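Local coordinates for protein toll (Drosophila melanogaster, PDB 4LXR), which serves as the cell-surface receptor for activated spaetzle C-106, here as its extracellular leucine-rich-repeat region, triggering Toll signalling in dorsal-ventral patterning and antifungal defence, at residues Val461-Asp464 with Trp465-Met469; Leu451-Arg454 with Asn455-Ile458. All blocks are in the same frame, centred on the assembly; numbering follows the deposited sequence.

Contact 1. Residues Val461-Asp464 with Trp465-Met469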
loop_
_atom_site.group_PDB
_atom_site.type_symbol
_atom_site.label_atom_id
_atom_site.label_comp_id
_atom_site.label_asym_id
_atom_site.label_seq_id
_atom_site.Cartn_x
_atom_site.Cartn_y
_atom_site.Cartn_z
ATOM N N VAL A 461 -6.534 10.153 22.680
ATOM C CA VAL A 461 -5.210 10.576 22.233
ATOM C C VAL A 461 -4.313 10.851 23.443
ATOM O O VAL A 461 -4.434 11.892 24.077
ATOM C CB VAL A 461 -5.295 11.852 21.373
ATOM C CG1 VAL A 461 -3.922 12.270 20.933
ATOM C CG2 VAL A 461 -6.208 11.625 20.174
ATOM N N TYR A 462 -3.420 9.914 23.755
ATOM C CA TYR A 462 -2.577 9.993 24.957
ATOM C C TYR A 462 -1.566 11.137 24.974
ATOM O O TYR A 462 -1.196 11.667 23.933
ATOM C CB TYR A 462 -1.871 8.645 25.208
ATOM C CG TYR A 462 -2.802 7.616 25.794
ATOM C CD1 TYR A 462 -3.782 7.011 25.009
ATOM C CD2 TYR A 462 -2.726 7.270 27.140
ATOM C CE1 TYR A 462 -4.660 6.081 25.550
ATOM C CE2 TYR A 462 -3.588 6.326 27.687
ATOM C CZ TYR A 462 -4.555 5.741 26.889
ATOM O OH TYR A 462 -5.415 4.814 27.434
ATOM N N ASN A 463 -1.109 11.492 26.170
ATOM C CA ASN A 463 -0.217 12.636 26.370
ATOM C C ASN A 463 1.142 12.506 25.691
ATOM O O ASN A 463 1.622 13.451 25.058
ATOM C CB ASN A 463 -0.019 12.906 27.865
ATOM C CG ASN A 463 1.015 13.988 28.129
ATOM O OD1 ASN A 463 0.720 15.179 28.047
ATOM N ND2 ASN A 463 2.237 13.575 28.448
ATOM N N ASP A 464 1.768 11.342 25.832
ATOM C CA ASP A 464 3.100 11.148 25.272
ATOM C C ASP A 464 3.106 11.251 23.752
ATOM O O ASP A 464 4.106 11.672 23.173
ATOM C CB ASP A 464 3.718 9.820 25.727
ATOM C CG ASP A 464 2.776 8.648 25.552
ATOM O OD1 ASP A 464 1.606 8.746 25.998
ATOM O OD2 ASP A 464 3.210 7.628 24.971
ATOM N N TRP A 465 1.996 10.885 23.109
ATOM C CA TRP A 465 1.936 10.923 21.644
ATOM C C TRP A 465 2.010 12.365 21.162
ATOM O O TRP A 465 2.507 12.645 20.067
ATOM C CB TRP A 465 0.664 10.251 21.102
ATOM C CG TRP A 465 0.476 8.811 21.529
ATOM C CD1 TRP A 465 1.415 7.985 22.076
ATOM C CD2 TRP A 465 -0.733 8.042 21.445
ATOM N NE1 TRP A 465 0.864 6.755 22.348
ATOM C CE2 TRP A 465 -0.453 6.765 21.967
ATOM C CE3 TRP A 465 -2.025 8.314 20.987
ATOM C CZ2 TRP A 465 -1.419 5.759 22.043
ATOM C CZ3 TRP A 465 -2.988 7.318 21.070
ATOM C CH2 TRP A 465 -2.678 6.055 21.589
ATOM N N LYS A 466 1.517 13.284 21.986
ATOM C CA LYS A 466 1.495 14.694 21.613
ATOM C C LYS A 466 2.763 15.411 22.052
ATOM O O LYS A 466 3.264 16.292 21.353
ATOM C CB LYS A 466 0.286 15.406 22.239
ATOM C CG LYS A 466 -1.080 14.984 21.716
ATOM C CD LYS A 466 -2.185 15.772 22.422
ATOM C CE LYS A 466 -2.149 15.507 23.924
ATOM N NZ LYS A 466 -3.314 16.039 24.660
ATOM N N ASN A 467 3.272 15.048 23.225
ATOM C CA ASN A 467 4.262 15.886 23.892
ATOM C C ASN A 467 5.621 15.243 24.117
ATOM O O ASN A 467 6.597 15.943 24.384
ATOM C CB ASN A 467 3.705 16.394 25.221
ATOM C CG ASN A 467 2.455 17.231 25.039
ATOM O OD1 ASN A 467 2.408 18.121 24.185
ATOM N ND2 ASN A 467 1.431 16.946 25.838
ATOM N N THR A 468 5.694 13.922 23.998
ATOM C CA THR A 468 6.943 13.229 24.274
ATOM C C THR A 468 7.581 12.740 22.979
ATOM O O THR A 468 8.795 12.741 22.838
ATOM C CB THR A 468 6.732 12.050 25.251
ATOM O OG1 THR A 468 6.078 12.517 26.436
ATOM C CG2 THR A 468 8.063 11.421 25.635
ATOM N N MET A 469 6.756 12.335 22.022
ATOM C CA MET A 469 7.266 11.839 20.752
ATOM C C MET A 469 7.447 12.982 19.775
ATOM O O MET A 469 6.582 13.243 18.934
ATOM C CB MET A 469 6.327 10.786 20.175
ATOM C CG MET A 469 6.136 9.621 21.109
ATOM S SD MET A 469 4.996 8.397 20.463
ATOM C CE MET A 469 5.039 7.188 21.798
HETATM O O HOH W 1 -5.548 14.313 23.897
HETATM O O HOH W 2 -2.173 15.717 27.757
#

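Contact 2. Residues Leu451-Arg454 with Asn455-Ile458. With NAG (2-acetamido-2-deoxy-beta-D-glucopyranose), chain E; NAG (2-acetamido-2-deoxy-beta-D-glucopyranose), chain F; NAG (2-acetamido-2-deoxy-beta-D-glucopyranose), chain M.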
loop_
_atom_site.group_PDB
_atom_site.type_symbol
_atom_site.label_atom_id
_atom_site.label_comp_id
_atom_site.label_asym_id
_atom_site.label_seq_id
_atom_site.Cartn_x
_atom_site.Cartn_y
_atom_site.Cartn_z
ATOM N N LEU A 451 3.987 4.891 14.834
ATOM C CA LEU A 451 3.125 4.208 15.780
ATOM C C LEU A 451 1.832 3.871 15.058
ATOM O O LEU A 451 0.975 4.732 14.845
ATOM C CB LEU A 451 2.848 5.085 17.007
ATOM C CG LEU A 451 1.956 4.461 18.085
ATOM C CD1 LEU A 451 2.421 3.043 18.443
ATOM C CD2 LEU A 451 1.902 5.360 19.329
ATOM N N ASN A 452 1.694 2.610 14.683
ATOM C CA ASN A 452 0.505 2.154 13.986
ATOM C C ASN A 452 -0.391 1.349 14.917
ATOM O O ASN A 452 -0.062 0.214 15.273
ATOM C CB ASN A 452 0.924 1.337 12.769
ATOM C CG ASN A 452 -0.247 0.818 11.976
ATOM O OD1 ASN A 452 -1.401 1.129 12.265
ATOM N ND2 ASN A 452 0.048 0.015 10.953
ATOM N N LEU A 453 -1.514 1.958 15.306
ATOM C CA LEU A 453 -2.483 1.356 16.212
ATOM C C LEU A 453 -3.838 1.195 15.542
ATOM O O LEU A 453 -4.871 1.110 16.202
ATOM C CB LEU A 453 -2.658 2.213 17.463
ATOM C CG LEU A 453 -1.459 2.264 18.393
ATOM C CD1 LEU A 453 -1.685 3.366 19.415
ATOM C CD2 LEU A 453 -1.278 0.908 19.063
ATOM N N ARG A 454 -3.816 1.162 14.222
ATOM C CA ARG A 454 -5.010 0.992 13.416
ATOM C C ARG A 454 -5.834 -0.223 13.852
ATOM O O ARG A 454 -5.274 -1.302 14.079
ATOM C CB ARG A 454 -4.538 0.828 11.986
ATOM C CG ARG A 454 -5.497 0.240 11.005
ATOM C CD ARG A 454 -4.834 0.306 9.630
ATOM N NE ARG A 454 -5.765 0.697 8.589
ATOM C CZ ARG A 454 -5.757 1.869 7.971
ATOM N NH1 ARG A 454 -4.852 2.793 8.269
ATOM N NH2 ARG A 454 -6.662 2.109 7.046
ATOM N N ASN A 455 -7.148 -0.036 14.010
ATOM C CA ASN A 455 -8.083 -1.146 14.203
ATOM C C ASN A 455 -7.874 -1.870 15.543
ATOM O O ASN A 455 -7.720 -3.098 15.611
ATOM C CB ASN A 455 -8.002 -2.114 13.007
ATOM C CG ASN A 455 -9.097 -3.178 13.016
ATOM O OD1 ASN A 455 -10.076 -3.085 13.755
ATOM N ND2 ASN A 455 -8.930 -4.188 12.173
ATOM N N ASN A 456 -7.832 -1.072 16.600
ATOM C CA ASN A 456 -7.854 -1.541 17.977
ATOM C C ASN A 456 -9.068 -0.931 18.679
ATOM O O ASN A 456 -10.089 -0.701 18.039
ATOM C CB ASN A 456 -6.535 -1.175 18.661
ATOM C CG ASN A 456 -5.399 -2.117 18.263
ATOM O OD1 ASN A 456 -5.323 -3.224 18.766
ATOM N ND2 ASN A 456 -4.524 -1.680 17.354
ATOM N N SER A 457 -8.966 -0.653 19.974
ATOM C CA SER A 457 -10.077 -0.035 20.712
ATOM C C SER A 457 -9.636 1.173 21.520
ATOM O O SER A 457 -10.087 1.380 22.637
ATOM C CB SER A 457 -10.743 -1.046 21.637
ATOM O OG SER A 457 -11.403 -2.031 20.874
ATOM N N ILE A 458 -8.726 1.954 20.956
ATOM C CA ILE A 458 -8.260 3.160 21.601
ATOM C C ILE A 458 -9.422 4.155 21.621
ATOM O O ILE A 458 -10.200 4.237 20.659
ATOM C CB ILE A 458 -7.054 3.744 20.839
ATOM C CG1 ILE A 458 -5.938 2.693 20.722
ATOM C CG2 ILE A 458 -6.554 5.012 21.494
ATOM C CD1 ILE A 458 -5.295 2.339 22.028
HETATM C C1 NAG E . -9.894 -5.246 12.321
HETATM C C2 NAG E . -10.174 -5.524 10.832
HETATM C C3 NAG E . -10.973 -6.818 10.668
HETATM C C4 NAG E . -10.302 -7.970 11.407
HETATM C C5 NAG E . -10.094 -7.573 12.865
HETATM C C6 NAG E . -9.415 -8.640 13.692
HETATM C C7 NAG E . -10.288 -3.509 9.421
HETATM C C8 NAG E . -11.179 -2.439 8.868
HETATM N N2 NAG E . -10.880 -4.414 10.211
HETATM O O3 NAG E . -11.094 -7.098 9.279
HETATM O O4 NAG E . -11.134 -9.125 11.376
HETATM O O5 NAG E . -9.267 -6.403 12.922
HETATM O O6 NAG E . -8.110 -8.922 13.204
HETATM O O7 NAG E . -9.088 -3.553 9.167
HETATM C C1 NAG F . -6.297 7.079 6.700
HETATM C C2 NAG F . -5.723 7.523 5.345
HETATM C C3 NAG F . -6.784 7.419 4.242
HETATM C C4 NAG F . -7.505 6.076 4.279
HETATM C C5 NAG F . -7.975 5.788 5.698
HETATM C C6 NAG F . -8.662 4.451 5.849
HETATM C C7 NAG F . -3.972 9.233 5.079
HETATM C C8 NAG F . -3.095 8.135 4.559
HETATM N N2 NAG F . -5.213 8.879 5.429
HETATM O O3 NAG F . -6.151 7.603 2.981
HETATM O O4 NAG F . -8.685 6.115 3.480
HETATM O O5 NAG F . -6.850 5.790 6.581
HETATM O O6 NAG F . -7.765 3.382 5.587
HETATM O O7 NAG F . -3.581 10.391 5.169
HETATM C C1 NAG M . -15.336 0.061 20.179
HETATM C C2 NAG M . -16.075 -1.185 19.643
HETATM C C3 NAG M . -15.870 -2.408 20.554
HETATM C C4 NAG M . -16.061 -2.075 22.034
HETATM C C5 NAG M . -15.434 -0.729 22.393
HETATM C C6 NAG M . -14.558 -0.787 23.621
HETATM C C7 NAG M . -18.108 -1.101 18.266
HETATM C C8 NAG M . -19.571 -0.771 18.228
HETATM N N2 NAG M . -17.496 -0.919 19.441
HETATM O O3 NAG M . -14.593 -2.998 20.326
HETATM O O4 NAG M . -17.444 -2.075 22.373
HETATM O O5 NAG M . -14.601 -0.292 21.318
HETATM O O6 NAG M . -14.272 0.517 24.107
HETATM O O7 NAG M . -17.508 -1.515 17.278
#

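Contact 1. Residues Val461-Asp464 with Trp465-Met469
Asp464 O is gripped by two backbone donors: Thr468 N lies 2.9 Å from Asp464 O, tilted out of the carbonyl plane, while Met469 N comes in nearly in line with the C=O bond. One residue earlier, Asn463 O is likewise shared, between Lys466 N and Asn467 N. The side chains of Asn463 and Asn467, four residues apart, also pair, Asn467 ND2 donating to Asn463 OD1 at 2.9 Å. That donor stands above the carbonyl plane of Asn463, yet the oxygen lies in the amide plane of Asn467. Helix 463-467 belongs to the thirteenth leucine-rich repeat and follows its strand 450-452. Trp465 has CG anti to the carbonyl carbon (chi1 -57°), which lays the indole back alongside Tyr462. Tyr462 CB sits over the face of the six-membered ring of Trp465, 4.0 Å from its centroid, and Tyr462 CD1 reaches 3.7 Å from Trp465 CH2, the two rings being oblique. An alanine in place of Trp465 would remove the indole face and would probably leave a gap beside the CB and ring of Tyr462. Asp464 turns its carboxylate to Ser440 OG. Lys466 crosses Val461, Lys466 CG to Val461 CG1 at 4.0 Å; its NZ donates to Glu488 O and to a water held by Val461 O.

Contact 2. Residues Leu451-Arg454 with Asn455-Ile458
Asn456 reaches back across the turn to Leu453, the residue three positions before it. Its CB lies 3.7 Å from Leu453 O, and CG sits beside the backbone N (chi1 -78°), which aims the amide at the end of the strand. At the tip, Asn456 ND2 donates to Leu453 O at 3.0 Å in an almost straight bond (178°). The acceptor oxygen lies in the amide plane of Asn456, whereas the donor stands well above the carbonyl plane of Leu453. The same ND2 also donates to Leu418 O, and Asn456 OD1 accepts from Ile423 N, so both ends of the amide bind the preceding repeat. Asn480, the equivalent residue one repeat on, binds Leu453 O and Ile458 N in turn: this is the asparagine ladder of the leucine-rich-repeat fold. Just before the turn, Asn452 OD1 accepts from Arg454 N at 3.1 Å and closes an Asx turn. The side chains of Arg454 and Asn455 cross at a slant, their guanidinium and amide planes perpendicular. Arg454 NH1 makes a salt bridge with Asp476; its approach to a nearby sugar is too close to be trusted. Asn455 ND2 is bonded covalently to C1 of an N-acetylglucosamine (1.4 Å) and hydrogen-bonds to His420. Ser457 OG makes a weak hydrogen bond, 3.4 Å, to O3 of another N-acetylglucosamine. Neighbouring asparagines thus do opposite work: the amide of Asn456 is turned inward and spent on backbone groups of its own turn and of the preceding repeat, while that of Asn455 carries its sugar outward.

Contact 2 comes first along the chain, where strand 450-452, flanked by the parallel strands 415-417 and 474-476, ends and the backbone turns away. After two intervening residues contact 1 opens, winding through helix 463-467 before the chain returns to strand 474-476. Each closes only a short local turn, and they stand in series, neither enclosing nor crossing the other. The centres of contacts 1 and 2 are about 15 Å apart. They nevertheless meet through Trp465 of contact 1: Trp465 NE1 packs 3.5 Å from Leu451 CD2, CZ2 against Leu453 CD1, and CH2 against Ile458 CG2. The indole thereby joins the strand and helix sides of one repeat through its hydrophobic interior.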